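Local coordinates for putative uncharacterized protein (Chlamydia trachomatis, PDB 3K29) that is a YscO-like protein, probably a chaperone of type III secretion, built as a long antiparallel helical hairpin, at residues R40-E45 / N95-N100; D47-H52 / A84-E89; E22-E27 / E109-E114. All coordinates share one frame; numbering follows the deposited sequence. Where two conformers were deposited one is given.

Contact 1: residues R40-E45 / N95-N100; sequences RERESE and NKQKEN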
loop_
_atom_site.group_PDB
_atom_site.type_symbol
_atom_site.label_atom_id
_atom_site.label_comp_id
_atom_site.label_asym_id
_atom_site.label_seq_id
_atom_site.Cartn_x
_atom_site.Cartn_y
_atom_site.Cartn_z
ATOM N N ARG A 40 10.825 -4.900 16.284
ATOM C CA ARG A 40 11.739 -4.172 17.156
ATOM C C ARG A 40 11.656 -4.640 18.612
ATOM O O ARG A 40 12.688 -4.791 19.261
ATOM C CB ARG A 40 11.558 -2.652 17.012
ATOM C CG ARG A 40 12.191 -2.085 15.730
ATOM C CD ARG A 40 12.216 -0.521 15.697
ATOM N NE ARG A 40 10.879 0.086 15.798
ATOM C CZ ARG A 40 10.033 0.305 14.779
ATOM N NH1 ARG A 40 10.347 -0.029 13.533
ATOM N NH2 ARG A 40 8.856 0.859 15.017
ATOM N N GLU A 41 10.448 -4.889 19.117
ATOM C CA GLU A 41 10.285 -5.455 20.455
ATOM C C GLU A 41 10.935 -6.835 20.609
ATOM O O GLU A 41 11.636 -7.075 21.598
ATOM C CB GLU A 41 8.822 -5.556 20.830
ATOM C CG GLU A 41 8.305 -4.335 21.525
ATOM C CD GLU A 41 7.123 -4.630 22.432
ATOM O OE1 GLU A 41 5.987 -4.838 21.923
ATOM O OE2 GLU A 41 7.332 -4.623 23.670
ATOM N N ARG A 42 10.712 -7.725 19.626
ATOM C CA ARG A 42 11.378 -9.037 19.619
ATOM C C ARG A 42 12.876 -8.908 19.610
ATOM O O ARG A 42 13.561 -9.601 20.326
ATOM C CB ARG A 42 10.922 -9.902 18.443
ATOM C CG ARG A 42 9.402 -10.106 18.386
ATOM C CD ARG A 42 8.868 -11.183 19.317
ATOM N NE ARG A 42 9.302 -11.067 20.701
ATOM C CZ ARG A 42 8.747 -10.278 21.628
ATOM N NH1 ARG A 42 7.718 -9.493 21.305
ATOM N NH2 ARG A 42 9.252 -10.264 22.881
ATOM N N GLU A 43 13.391 -8.028 18.778
ATOM C CA GLU A 43 14.834 -7.832 18.652
ATOM C C GLU A 43 15.417 -7.238 19.931
ATOM O O GLU A 43 16.551 -7.534 20.312
ATOM C CB GLU A 43 15.123 -6.964 17.427
ATOM C CG GLU A 43 15.109 -7.807 16.166
ATOM C CD GLU A 43 15.094 -6.998 14.880
ATOM O OE1 GLU A 43 14.814 -5.798 14.936
ATOM O OE2 GLU A 43 15.357 -7.572 13.804
ATOM N N SER A 44 14.603 -6.468 20.631
ATOM C CA SER A 44 15.012 -5.849 21.888
ATOM C C SER A 44 15.136 -6.940 22.955
ATOM O O SER A 44 16.164 -7.076 23.658
ATOM C CB SER A 44 13.986 -4.817 22.288
ATOM O OG SER A 44 14.104 -4.500 23.647
ATOM N N GLU A 45 14.110 -7.778 23.021
ATOM C CA GLU A 45 14.112 -8.873 23.989
ATOM C C GLU A 45 15.234 -9.844 23.702
ATOM O O GLU A 45 15.881 -10.373 24.633
ATOM C CB GLU A 45 12.736 -9.569 24.013
ATOM C CG GLU A 45 11.654 -8.736 24.700
ATOM C CD GLU A 45 12.066 -8.273 26.115
ATOM O OE1 GLU A 45 12.640 -9.081 26.869
ATOM O OE2 GLU A 45 11.813 -7.100 26.475
ATOM N N ASN A 95 12.752 -14.479 14.248
ATOM C CA ASN A 95 12.506 -14.996 12.916
ATOM C C ASN A 95 11.024 -15.205 12.542
ATOM O O ASN A 95 10.640 -14.959 11.397
ATOM C CB ASN A 95 13.296 -16.257 12.681
ATOM C CG ASN A 95 14.785 -15.998 12.630
ATOM O OD1 ASN A 95 15.236 -14.876 12.362
ATOM N ND2 ASN A 95 15.567 -17.051 12.879
ATOM N N LYS A 96 10.211 -15.651 13.493
ATOM C CA LYS A 96 8.745 -15.647 13.322
ATOM C C LYS A 96 8.228 -14.242 13.003
ATOM O O LYS A 96 7.446 -14.042 12.056
ATOM C CB LYS A 96 8.065 -16.092 14.614
ATOM C CG LYS A 96 7.621 -17.538 14.648
ATOM C CD LYS A 96 8.714 -18.460 14.232
ATOM C CE LYS A 96 8.157 -19.872 14.028
ATOM N NZ LYS A 96 9.085 -20.818 14.727
ATOM N N GLN A 97 8.647 -13.265 13.804
ATOM C CA GLN A 97 8.131 -11.923 13.607
ATOM C C GLN A 97 8.539 -11.352 12.245
ATOM O O GLN A 97 7.762 -10.636 11.598
ATOM C CB GLN A 97 8.528 -10.986 14.773
ATOM C CG GLN A 97 7.863 -9.601 14.776
ATOM C CD GLN A 97 6.384 -9.628 14.454
ATOM O OE1 GLN A 97 5.641 -10.542 14.846
ATOM N NE2 GLN A 97 5.926 -8.578 13.751
ATOM N N LYS A 98 9.739 -11.695 11.803
ATOM C CA LYS A 98 10.188 -11.369 10.456
ATOM C C LYS A 98 9.220 -11.834 9.415
ATOM O O LYS A 98 8.997 -11.119 8.440
ATOM C CB LYS A 98 11.609 -11.882 10.163
ATOM C CG LYS A 98 12.622 -11.005 10.921
ATOM C CD LYS A 98 14.066 -11.181 10.546
ATOM C CE LYS A 98 14.808 -10.132 11.358
ATOM N NZ LYS A 98 16.187 -9.824 10.875
ATOM N N GLU A 99 8.644 -13.014 9.628
ATOM C CA GLU A 99 7.692 -13.576 8.685
ATOM C C GLU A 99 6.394 -12.742 8.609
ATOM O O GLU A 99 5.806 -12.581 7.540
ATOM C CB GLU A 99 7.337 -15.018 9.048
ATOM C CG GLU A 99 8.441 -16.049 8.955
ATOM C CD GLU A 99 7.903 -17.435 9.288
ATOM O OE1 GLU A 99 7.282 -18.066 8.423
ATOM O OE2 GLU A 99 8.063 -17.897 10.426
ATOM N N ASN A 100 5.952 -12.241 9.758
ATOM C CA ASN A 100 4.849 -11.287 9.830
ATOM C C ASN A 100 5.165 -9.997 9.111
ATOM O O ASN A 100 4.292 -9.449 8.411
ATOM C CB ASN A 100 4.435 -10.998 11.279
ATOM C CG ASN A 100 3.827 -12.193 11.953
ATOM O OD1 ASN A 100 3.237 -13.054 11.310
ATOM N ND2 ASN A 100 3.972 -12.265 13.258
#

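Contact 2: residues D47-H52 / A84-E89; sequences DKVKNH and AIQLSE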
loop_
_atom_site.group_PDB
_atom_site.type_symbol
_atom_site.label_atom_id
_atom_site.label_comp_id
_atom_site.label_asym_id
_atom_site.label_seq_id
_atom_site.Cartn_x
_atom_site.Cartn_y
_atom_site.Cartn_z
ATOM N N ASP A 47 18.100 -9.014 22.226
ATOM C CA ASP A 47 19.351 -8.313 22.609
ATOM C C ASP A 47 19.623 -8.355 24.103
ATOM O O ASP A 47 20.776 -8.508 24.480
ATOM C CB ASP A 47 19.317 -6.876 22.103
ATOM C CG ASP A 47 19.437 -6.800 20.574
ATOM O OD1 ASP A 47 19.929 -7.769 19.956
ATOM O OD2 ASP A 47 19.052 -5.779 19.983
ATOM N N LYS A 48 18.605 -8.280 24.968
ATOM C CA LYS A 48 18.911 -8.432 26.405
ATOM C C LYS A 48 19.406 -9.811 26.803
ATOM O O LYS A 48 20.346 -9.926 27.557
ATOM C CB LYS A 48 17.820 -7.947 27.327
ATOM C CG LYS A 48 16.503 -8.557 27.195
ATOM C CD LYS A 48 15.463 -7.591 27.803
ATOM C CE LYS A 48 15.688 -6.162 27.324
ATOM N NZ LYS A 48 14.429 -5.406 27.332
ATOM N N VAL A 49 18.830 -10.869 26.220
ATOM C CA VAL A 49 19.367 -12.235 26.420
ATOM C C VAL A 49 20.756 -12.360 25.821
ATOM O O VAL A 49 21.634 -12.907 26.457
ATOM C CB VAL A 49 18.396 -13.357 25.859
ATOM C CG1 VAL A 49 18.970 -14.765 26.178
ATOM C CG2 VAL A 49 17.090 -13.255 26.592
ATOM N N LYS A 50 20.960 -11.824 24.609
ATOM C CA LYS A 50 22.278 -11.867 23.975
ATOM C C LYS A 50 23.325 -11.132 24.843
ATOM O O LYS A 50 24.483 -11.579 24.983
ATOM C CB LYS A 50 22.217 -11.249 22.578
ATOM C CG LYS A 50 23.375 -11.610 21.684
ATOM C CD LYS A 50 23.401 -10.708 20.407
ATOM C CE LYS A 50 24.362 -11.268 19.366
ATOM N NZ LYS A 50 25.312 -10.243 18.737
ATOM N N ASN A 51 22.922 -10.022 25.445
ATOM C CA ASN A 51 23.859 -9.300 26.298
ATOM C C ASN A 51 24.160 -10.040 27.589
ATOM O O ASN A 51 25.292 -10.049 28.051
ATOM C CB ASN A 51 23.393 -7.850 26.502
ATOM C CG ASN A 51 23.568 -7.032 25.232
ATOM O OD1 ASN A 51 24.579 -7.169 24.542
ATOM N ND2 ASN A 51 22.587 -6.213 24.898
ATOM N N HIS A 52 23.140 -10.677 28.149
ATOM C CA HIS A 52 23.305 -11.445 29.349
ATOM C C HIS A 52 24.301 -12.566 29.075
ATOM O O HIS A 52 25.146 -12.924 29.926
ATOM C CB HIS A 52 21.886 -11.921 29.825
ATOM C CG HIS A 52 21.912 -12.775 31.055
ATOM N ND1 HIS A 52 22.677 -12.469 32.162
ATOM C CD2 HIS A 52 21.258 -13.917 31.364
ATOM C CE1 HIS A 52 22.504 -13.388 33.096
ATOM N NE2 HIS A 52 21.638 -14.276 32.637
ATOM N N ALA A 84 22.588 -19.878 26.431
ATOM C CA ALA A 84 22.722 -20.100 25.001
ATOM C C ALA A 84 21.414 -20.604 24.366
ATOM O O ALA A 84 21.036 -20.191 23.271
ATOM C CB ALA A 84 23.799 -21.051 24.751
ATOM N N ILE A 85 20.712 -21.494 25.062
ATOM C CA ILE A 85 19.425 -22.020 24.587
ATOM C C ILE A 85 18.365 -20.917 24.713
ATOM O O ILE A 85 17.553 -20.764 23.836
ATOM C CB ILE A 85 19.019 -23.300 25.396
ATOM C CG1 ILE A 85 20.012 -24.431 25.133
ATOM C CG2 ILE A 85 17.540 -23.791 25.079
ATOM C CD1 ILE A 85 19.873 -25.603 26.130
ATOM N N GLN A 86 18.371 -20.138 25.783
ATOM C CA GLN A 86 17.425 -19.037 25.826
ATOM C C GLN A 86 17.635 -18.122 24.629
ATOM O O GLN A 86 16.650 -17.608 24.056
ATOM C CB GLN A 86 17.561 -18.179 27.069
ATOM C CG GLN A 86 17.483 -18.904 28.379
ATOM C CD GLN A 86 17.783 -17.956 29.552
ATOM O OE1 GLN A 86 17.259 -16.826 29.585
ATOM N NE2 GLN A 86 18.621 -18.391 30.491
ATOM N N LEU A 87 18.909 -17.850 24.300
ATOM C CA LEU A 87 19.216 -17.002 23.156
ATOM C C LEU A 87 18.671 -17.598 21.831
ATOM O O LEU A 87 18.022 -16.866 21.071
ATOM C CB LEU A 87 20.735 -16.705 23.048
ATOM C CG LEU A 87 21.148 -15.848 21.851
ATOM C CD1 LEU A 87 20.303 -14.444 21.913
ATOM C CD2 LEU A 87 22.685 -15.594 21.885
ATOM N N SER A 88 18.940 -18.879 21.528
ATOM C CA SER A 88 18.371 -19.490 20.309
ATOM C C SER A 88 16.848 -19.383 20.314
ATOM O O SER A 88 16.255 -19.208 19.262
ATOM C CB SER A 88 18.799 -20.955 20.106
ATOM O OG SER A 88 18.445 -21.726 21.249
ATOM N N GLU A 89 16.210 -19.462 21.481
ATOM C CA GLU A 89 14.719 -19.401 21.508
ATOM C C GLU A 89 14.266 -17.966 21.143
ATOM O O GLU A 89 13.274 -17.766 20.448
ATOM C CB GLU A 89 14.177 -19.833 22.869
ATOM C CG GLU A 89 14.325 -21.355 23.123
ATOM C CD GLU A 89 14.024 -21.759 24.569
ATOM O OE1 GLU A 89 13.897 -20.867 25.431
ATOM O OE2 GLU A 89 13.947 -22.967 24.858
#

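Contact 3: residues E22-E27 / E109-E114; sequences EKVVKE and ERAEVE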
loop_
_atom_site.group_PDB
_atom_site.type_symbol
_atom_site.label_atom_id
_atom_site.label_comp_id
_atom_site.label_asym_id
_atom_site.label_seq_id
_atom_site.Cartn_x
_atom_site.Cartn_y
_atom_site.Cartn_z
ATOM N N GLU A 22 -6.847 4.153 -1.969
ATOM C CA GLU A 22 -5.935 5.040 -1.255
ATOM C C GLU A 22 -5.993 4.782 0.250
ATOM O O GLU A 22 -4.965 4.707 0.926
ATOM C CB GLU A 22 -6.294 6.511 -1.548
ATOM C CG GLU A 22 -5.744 7.026 -2.865
ATOM C CD GLU A 22 -6.265 8.404 -3.235
ATOM O OE1 GLU A 22 -7.250 8.864 -2.616
ATOM O OE2 GLU A 22 -5.703 9.021 -4.168
ATOM N N LYS A 23 -7.208 4.689 0.764
ATOM C CA LYS A 23 -7.442 4.384 2.146
ATOM C C LYS A 23 -6.883 2.993 2.469
ATOM O O LYS A 23 -6.297 2.790 3.539
ATOM C CB LYS A 23 -8.941 4.461 2.449
ATOM C CG LYS A 23 -9.337 3.943 3.823
ATOM C CD LYS A 23 -10.811 4.223 4.137
ATOM C CE LYS A 23 -11.042 4.493 5.644
ATOM N NZ LYS A 23 -12.465 4.966 5.936
ATOM N N VAL A 24 -7.048 2.037 1.557
ATOM C CA VAL A 24 -6.496 0.698 1.799
ATOM C C VAL A 24 -4.945 0.704 1.870
ATOM O O VAL A 24 -4.400 0.088 2.786
ATOM C CB VAL A 24 -7.085 -0.379 0.860
ATOM C CG1 VAL A 24 -6.230 -1.675 0.885
ATOM C CG2 VAL A 24 -8.601 -0.661 1.230
ATOM N N VAL A 25 -4.266 1.415 0.957
ATOM C CA VAL A 25 -2.796 1.559 0.966
ATOM C C VAL A 25 -2.309 2.100 2.305
ATOM O O VAL A 25 -1.376 1.549 2.899
ATOM C CB VAL A 25 -2.232 2.471 -0.163
ATOM C CG1 VAL A 25 -0.755 2.804 0.096
ATOM C CG2 VAL A 25 -2.320 1.792 -1.513
ATOM N N LYS A 26 -2.982 3.149 2.781
ATOM C CA LYS A 26 -2.679 3.776 4.056
ATOM C C LYS A 26 -2.895 2.807 5.200
ATOM O O LYS A 26 -2.143 2.817 6.157
ATOM C CB LYS A 26 -3.539 5.028 4.250
ATOM C CG LYS A 26 -3.738 5.423 5.700
ATOM C CD LYS A 26 -4.199 6.860 5.863
ATOM C CE LYS A 26 -4.206 7.229 7.344
ATOM N NZ LYS A 26 -4.681 8.614 7.580
ATOM N N GLU A 27 -3.933 1.987 5.119
ATOM C CA GLU A 27 -4.184 1.040 6.183
ATOM C C GLU A 27 -3.076 -0.042 6.160
ATOM O O GLU A 27 -2.510 -0.406 7.196
ATOM C CB GLU A 27 -5.603 0.455 6.083
ATOM C CG GLU A 27 -5.942 -0.629 7.131
ATOM C CD GLU A 27 -5.749 -0.201 8.615
ATOM O OE1 GLU A 27 -5.371 0.967 8.910
ATOM O OE2 GLU A 27 -5.982 -1.053 9.511
ATOM N N GLU A 109 2.605 -3.855 -0.901
ATOM C CA GLU A 109 2.967 -3.837 -2.317
ATOM C C GLU A 109 1.713 -4.135 -3.147
ATOM O O GLU A 109 1.466 -3.473 -4.155
ATOM C CB GLU A 109 4.074 -4.866 -2.607
ATOM C CG GLU A 109 5.369 -4.639 -1.834
ATOM C CD GLU A 109 6.403 -5.769 -2.000
ATOM O OE1 GLU A 109 6.268 -6.628 -2.893
ATOM O OE2 GLU A 109 7.368 -5.789 -1.227
ATOM N N ARG A 110 0.939 -5.133 -2.718
ATOM C CA ARG A 110 -0.275 -5.537 -3.409
ATOM C C ARG A 110 -1.340 -4.412 -3.428
ATOM O O ARG A 110 -1.974 -4.173 -4.449
ATOM C CB ARG A 110 -0.848 -6.786 -2.768
ATOM C CG ARG A 110 0.012 -8.033 -2.960
ATOM C CD ARG A 110 -0.652 -9.208 -2.319
ATOM N NE ARG A 110 0.229 -10.358 -2.299
ATOM C CZ ARG A 110 0.710 -10.917 -1.192
ATOM N NH1 ARG A 110 0.368 -10.457 0.006
ATOM N NH2 ARG A 110 1.530 -11.960 -1.279
ATOM N N ALA A 111 -1.486 -3.704 -2.316
ATOM C CA ALA A 111 -2.438 -2.595 -2.232
ATOM C C ALA A 111 -2.075 -1.454 -3.153
ATOM O O ALA A 111 -2.970 -0.831 -3.735
ATOM C CB ALA A 111 -2.591 -2.092 -0.783
ATOM N N GLU A 112 -0.775 -1.163 -3.283
ATOM C CA GLU A 112 -0.310 -0.114 -4.192
ATOM C C GLU A 112 -0.475 -0.469 -5.679
ATOM O O GLU A 112 -0.817 0.419 -6.481
ATOM C CB GLU A 112 1.146 0.256 -3.892
ATOM C CG GLU A 112 1.354 0.449 -2.412
ATOM C CD GLU A 112 2.527 1.312 -2.106
ATOM O OE1 GLU A 112 2.288 2.487 -1.726
ATOM O OE2 GLU A 112 3.682 0.827 -2.242
ATOM N N VAL A 113 -0.224 -1.741 -6.037
ATOM C CA VAL A 113 -0.568 -2.275 -7.362
ATOM C C VAL A 113 -2.075 -2.057 -7.596
ATOM O O VAL A 113 -2.486 -1.591 -8.660
ATOM C CB VAL A 113 -0.205 -3.787 -7.537
ATOM C CG1 VAL A 113 -0.721 -4.325 -8.907
ATOM C CG2 VAL A 113 1.332 -4.021 -7.421
ATOM N N GLU A 114 -2.896 -2.372 -6.593
ATOM C CA GLU A 114 -4.353 -2.212 -6.736
ATOM C C GLU A 114 -4.790 -0.755 -6.934
ATOM O O GLU A 114 -5.640 -0.487 -7.791
ATOM C CB GLU A 114 -5.128 -2.886 -5.598
ATOM C CG GLU A 114 -5.007 -4.392 -5.651
ATOM C CD GLU A 114 -5.223 -4.894 -7.074
ATOM O OE1 GLU A 114 -6.350 -4.717 -7.599
ATOM O OE2 GLU A 114 -4.258 -5.425 -7.682
#

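Contact 1: residues R40-E45 / N95-N100
Gln97 meets Arg42 where helix 70-160 runs beside helix 8-66. The contact is made by the aliphatic parts of both side chains: Gln97 CB lies 3.8 Å from Arg42 CG, and Gln97 CG is only slightly farther from the same atom. The two chains cross at about a right angle, with amide and guanidinium planes 88° apart, so the flat groups do not stack. Gln97 puts CG anti to its backbone N (chi1 -171°) and then bends at chi2. This carries the amide forward along its own helix, where OE1 accepts a hydrogen bond from Asn100 ND2 at 2.9 Å. The donor sits above the carbonyl plane, 41° out of it. Gln97 NE2 in turn bonds to Glu35 OE1 on helix 8-66. Both ends of this buried amide are therefore held, which fixes its rotation.

The following residue, Lys98, reaches across to Glu43. Its chain is extended beyond CG and crosses the glutamate at about a right angle. Lys98 CE lies 3.6 Å from Glu43 OE2, and NZ forms a long salt bridge to that oxygen at 3.8 Å. Val94 and Leu39 add apolar cover nearby, Val94 touching Arg42 and Glu43. Long polar side chains that close over an interhelical seam, with a charge pair across it, are characteristic of coiled coils, consistent with the one predicted for 40-45.

Contact 2: residues D47-H52 / A84-E89
Val49 and Leu87 form the apolar centre of this contact. Their CA atoms are 5.8 Å apart, the nearest pair between 47-52 and 84-89. Val49 is turned toward the other helix, with CG1 anti to its backbone N (chi1 -176°). That methyl rests against the backbone at Leu87, 3.6 Å from Leu87 N. It also packs on the base of the leucine side chain, with Val49 CG1 at 4.1 Å from Leu87 CB. The same methyl touches Gln86 CB at 3.8 Å, so CG1 lies against two successive residues of one helical turn.

Two longer polar side chains contribute carbon contacts. Gln86 uses its CB, while the rest of its chain runs on extended. Lys50 lends its first carbons: CB is 3.8 Å from Leu87 CD1, and CG lies near CD2. The lysine thus lies across the forked end of the leucine, and its amino end leads away from 84-89. Leu87 also touches Arg46 and Tyr53, and Val49 reaches Glu90.

The polar bonding is local to each helix. Ser88 OG donates to Ile85 O at 2.9 Å, and Glu89 N reaches that oxygen from the same face of its carbonyl plane. The serine hydroxyl is thereby folded back onto its own helix.

The axes of the two short segments come within 9.1 Å, with 158° between their N-to-C directions. This close, nearly antiparallel packing of two long helices is characteristic of an antiparallel coiled-coil hairpin.

Contact 3: residues E22-E27 / E109-E114
Val25 packs against Ala111 and Glu112. CG1 stands anti to the backbone N (chi1 168°) and faces the glutamate. CG2, on the other branch, meets the alanine: Val25 CG2 lies 3.5 Å from Ala111 O and 4.0 Å from Ala111 CB. The small alanine lets the backbones come close, with CA atoms of Val25 and Ala111 only 5.3 Å apart. Val24 takes a similar rotamer and brings its CG1 to 4.0 Å from Ala111 CB, so the alanine methyl touches both valines.

Glu112 has CG anti to its carbonyl carbon and is extended beyond it. It crosses Val25 at about a right angle. Its CG touches both methyls of Val25, and OE1 ends 3.6 Å from Val25 CG1. The carboxylate also has a weak, long ion pair with Arg29.

The axes of the two short segments approach to 8.8 Å, with 166° between their N-to-C directions. Leu108 and Leu115, both of helix 70-160, also touch Val25 and continue the apolar seam. Near the middle of the chain, then, helix 8-66 lies beside helix 70-160, and the salt bridge from Glu22 to Arg119 joins the same two helices.

Overall arrangement
All three contacts join helix 8-66 to helix 70-160. Along the chain contact 2 is nested inside contact 1, and contact 1 inside contact 3. Contact 3 sits about 3 Å from the centre of the chain, centre to centre. Contacts 1 and 3 are partly buried, with one and two of four touching residues buried; contact 2, with none, lies at the surface. The centres of contacts 1 and 2 are about 14 Å apart. The chemistry differs. Contact 1 pairs polar side chains through their carbons and one long salt bridge. Contact 2, farther from the centre, joins valine and leucine to carbons of lysine and glutamine; contact 3 sets valines against a small alanine and a glutamate.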